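Local coordinates for protein diaminopimelate decarboxylase (Methanocaldococcus jannaschii, PDB 1TWI) that catalyses the pyridoxal-phosphate-dependent decarboxylation of meso-diaminopimelate to L-lysine, the last step of lysine biosynthesis, working as a homodimer, at residues K227-V232 with N273-Y278. Sequence-based numbering, arbitrary orientation.
Sequences KVMDFV and NTMLKY
Met-229 and Met-275 have the nearest pair of CA atoms, 6.8 Å apart, between the helical segment 227-232 and segment 273-278, and Tyr-278 points across toward segment 227-232. Its ring lies face-on against the root of the Met-229 side chain: CB of Met-229 stands 3.4 Å from the ring centroid of Tyr-278 and only 10° off the normal, a CH-pi contact over the middle of one face. Bends at chi2 (-54°) and chi3 fold the chain of Met-229, bringing its CE 4.0 Å from CB of Tyr-278. The sulfur is a more distant Met-aromatic partner, with SD of Met-229 5.4 Å from the same centroid. SD of Met-229 also meets CE of Met-275 at 3.8 Å, the two side chains crossing at about a right angle. At the ring edge, OH of Tyr-278 donates to OD1 of Asp-230 over 2.8 Å, arriving 45° out of the carboxylate plane; contacts at face and edge would together limit the ring's tilt. The contact thus joins outer helix 219-237 of the TIM-barrel domain to the C-terminal part of helix 264-276 and the adjoining Tyr-278, away from the cofactor site, with Met-275 also touching Val-245 of barrel strand 244-246 and Trp-54 of helix 37-58.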
loop_
_atom_site.group_PDB
_atom_site.type_symbol
_atom_site.label_atom_id
_atom_site.label_comp_id
_atom_site.label_asym_id
_atom_site.label_seq_id
_atom_site.Cartn_x
_atom_site.Cartn_y
_atom_site.Cartn_z
ATOM N N LYS A 227 19.142 26.763 -9.870
ATOM C CA LYS A 227 18.499 27.532 -8.795
ATOM C C LYS A 227 19.043 27.258 -7.391
ATOM O O LYS A 227 19.022 28.151 -6.511
ATOM C CB LYS A 227 16.994 27.359 -8.913
ATOM C CG LYS A 227 16.482 27.835 -10.309
ATOM C CD LYS A 227 16.688 29.343 -10.404
ATOM C CE LYS A 227 16.634 29.861 -11.876
ATOM N NZ LYS A 227 15.280 29.950 -12.371
ATOM N N VAL A 228 19.553 26.038 -7.195
ATOM C CA VAL A 228 20.180 25.690 -5.933
ATOM C C VAL A 228 21.508 26.458 -5.864
ATOM O O VAL A 228 21.819 27.104 -4.855
ATOM C CB VAL A 228 20.443 24.158 -5.806
ATOM C CG1 VAL A 228 21.370 23.887 -4.575
ATOM C CG2 VAL A 228 19.094 23.417 -5.622
ATOM N N MET A 229 22.280 26.438 -6.939
ATOM C CA MET A 229 23.527 27.171 -6.912
ATOM C C MET A 229 23.297 28.692 -6.792
ATOM O O MET A 229 24.102 29.402 -6.141
ATOM C CB MET A 229 24.391 26.812 -8.163
ATOM C CG MET A 229 24.959 25.362 -8.135
ATOM S SD MET A 229 25.916 24.965 -6.612
ATOM C CE MET A 229 27.521 25.765 -6.964
ATOM N N ASP A 230 22.240 29.209 -7.434
ATOM C CA ASP A 230 21.948 30.629 -7.298
ATOM C C ASP A 230 21.745 30.927 -5.806
ATOM O O ASP A 230 22.123 31.996 -5.308
ATOM C CB ASP A 230 20.645 31.020 -8.006
ATOM C CG ASP A 230 20.781 31.090 -9.549
ATOM O OD1 ASP A 230 21.899 31.040 -10.082
ATOM O OD2 ASP A 230 19.733 31.214 -10.183
ATOM N N PHE A 231 21.118 30.001 -5.084
ATOM C CA PHE A 231 20.896 30.248 -3.650
ATOM C C PHE A 231 22.232 30.170 -2.878
ATOM O O PHE A 231 22.437 30.900 -1.888
ATOM C CB PHE A 231 19.831 29.277 -3.074
ATOM C CG PHE A 231 19.477 29.561 -1.625
ATOM C CD1 PHE A 231 18.838 30.747 -1.289
ATOM C CD2 PHE A 231 19.839 28.670 -0.612
ATOM C CE1 PHE A 231 18.546 31.077 0.076
ATOM C CE2 PHE A 231 19.558 28.975 0.774
ATOM C CZ PHE A 231 18.902 30.195 1.082
ATOM N N VAL A 232 23.135 29.296 -3.306
ATOM C CA VAL A 232 24.447 29.214 -2.645
ATOM C C VAL A 232 25.157 30.565 -2.844
ATOM O O VAL A 232 25.858 31.066 -1.940
ATOM C CB VAL A 232 25.289 27.989 -3.191
ATOM C CG1 VAL A 232 26.648 27.946 -2.553
ATOM C CG2 VAL A 232 24.565 26.629 -2.774
ATOM N N ASN A 273 28.594 20.543 -15.335
ATOM C CA ASN A 273 28.828 21.749 -16.138
ATOM C C ASN A 273 27.999 22.916 -15.568
ATOM O O ASN A 273 28.397 24.067 -15.657
ATOM C CB ASN A 273 28.523 21.486 -17.636
ATOM C CG ASN A 273 29.568 20.499 -18.271
ATOM O OD1 ASN A 273 30.795 20.675 -18.086
ATOM N ND2 ASN A 273 29.088 19.466 -18.987
ATOM N N THR A 274 26.859 22.638 -14.938
ATOM C CA THR A 274 26.101 23.747 -14.398
ATOM C C THR A 274 26.795 24.261 -13.147
ATOM O O THR A 274 27.024 25.479 -13.025
ATOM C CB THR A 274 24.650 23.389 -14.056
ATOM O OG1 THR A 274 23.940 23.138 -15.264
ATOM C CG2 THR A 274 23.954 24.583 -13.349
ATOM N N MET A 275 27.136 23.375 -12.203
ATOM C CA MET A 275 27.789 23.838 -10.971
ATOM C C MET A 275 29.130 24.557 -11.214
ATOM O O MET A 275 29.449 25.509 -10.495
ATOM C CB MET A 275 28.046 22.670 -9.986
ATOM C CG MET A 275 26.729 22.041 -9.450
ATOM S SD MET A 275 27.060 20.616 -8.455
ATOM C CE MET A 275 27.577 21.517 -6.967
ATOM N N LEU A 276 29.917 24.106 -12.199
ATOM C CA LEU A 276 31.203 24.769 -12.450
ATOM C C LEU A 276 31.093 26.214 -12.974
ATOM O O LEU A 276 32.057 26.941 -12.926
ATOM C CB LEU A 276 32.075 23.950 -13.399
ATOM C CG LEU A 276 32.571 22.632 -12.794
ATOM C CD1 LEU A 276 33.327 21.866 -13.876
ATOM C CD2 LEU A 276 33.506 22.900 -11.630
ATOM N N LYS A 277 29.920 26.632 -13.441
ATOM C CA LYS A 277 29.692 28.009 -13.877
ATOM C C LYS A 277 29.828 28.945 -12.689
ATOM O O LYS A 277 30.032 30.166 -12.861
ATOM C CB LYS A 277 28.261 28.187 -14.398
ATOM C CG LYS A 277 28.031 27.518 -15.754
ATOM C CD LYS A 277 26.568 27.424 -16.132
ATOM C CE LYS A 277 26.484 26.868 -17.544
ATOM N NZ LYS A 277 25.104 27.066 -18.111
ATOM N N TYR A 278 29.698 28.394 -11.479
ATOM C CA TYR A 278 29.715 29.247 -10.271
ATOM C C TYR A 278 31.011 29.305 -9.509
ATOM O O TYR A 278 31.064 29.973 -8.451
ATOM C CB TYR A 278 28.614 28.800 -9.283
ATOM C CG TYR A 278 27.217 28.832 -9.858
ATOM C CD1 TYR A 278 26.782 27.857 -10.748
ATOM C CD2 TYR A 278 26.328 29.854 -9.506
ATOM C CE1 TYR A 278 25.480 27.893 -11.287
ATOM C CE2 TYR A 278 25.032 29.902 -10.029
ATOM C CZ TYR A 278 24.613 28.921 -10.921
ATOM O OH TYR A 278 23.321 29.018 -11.433
#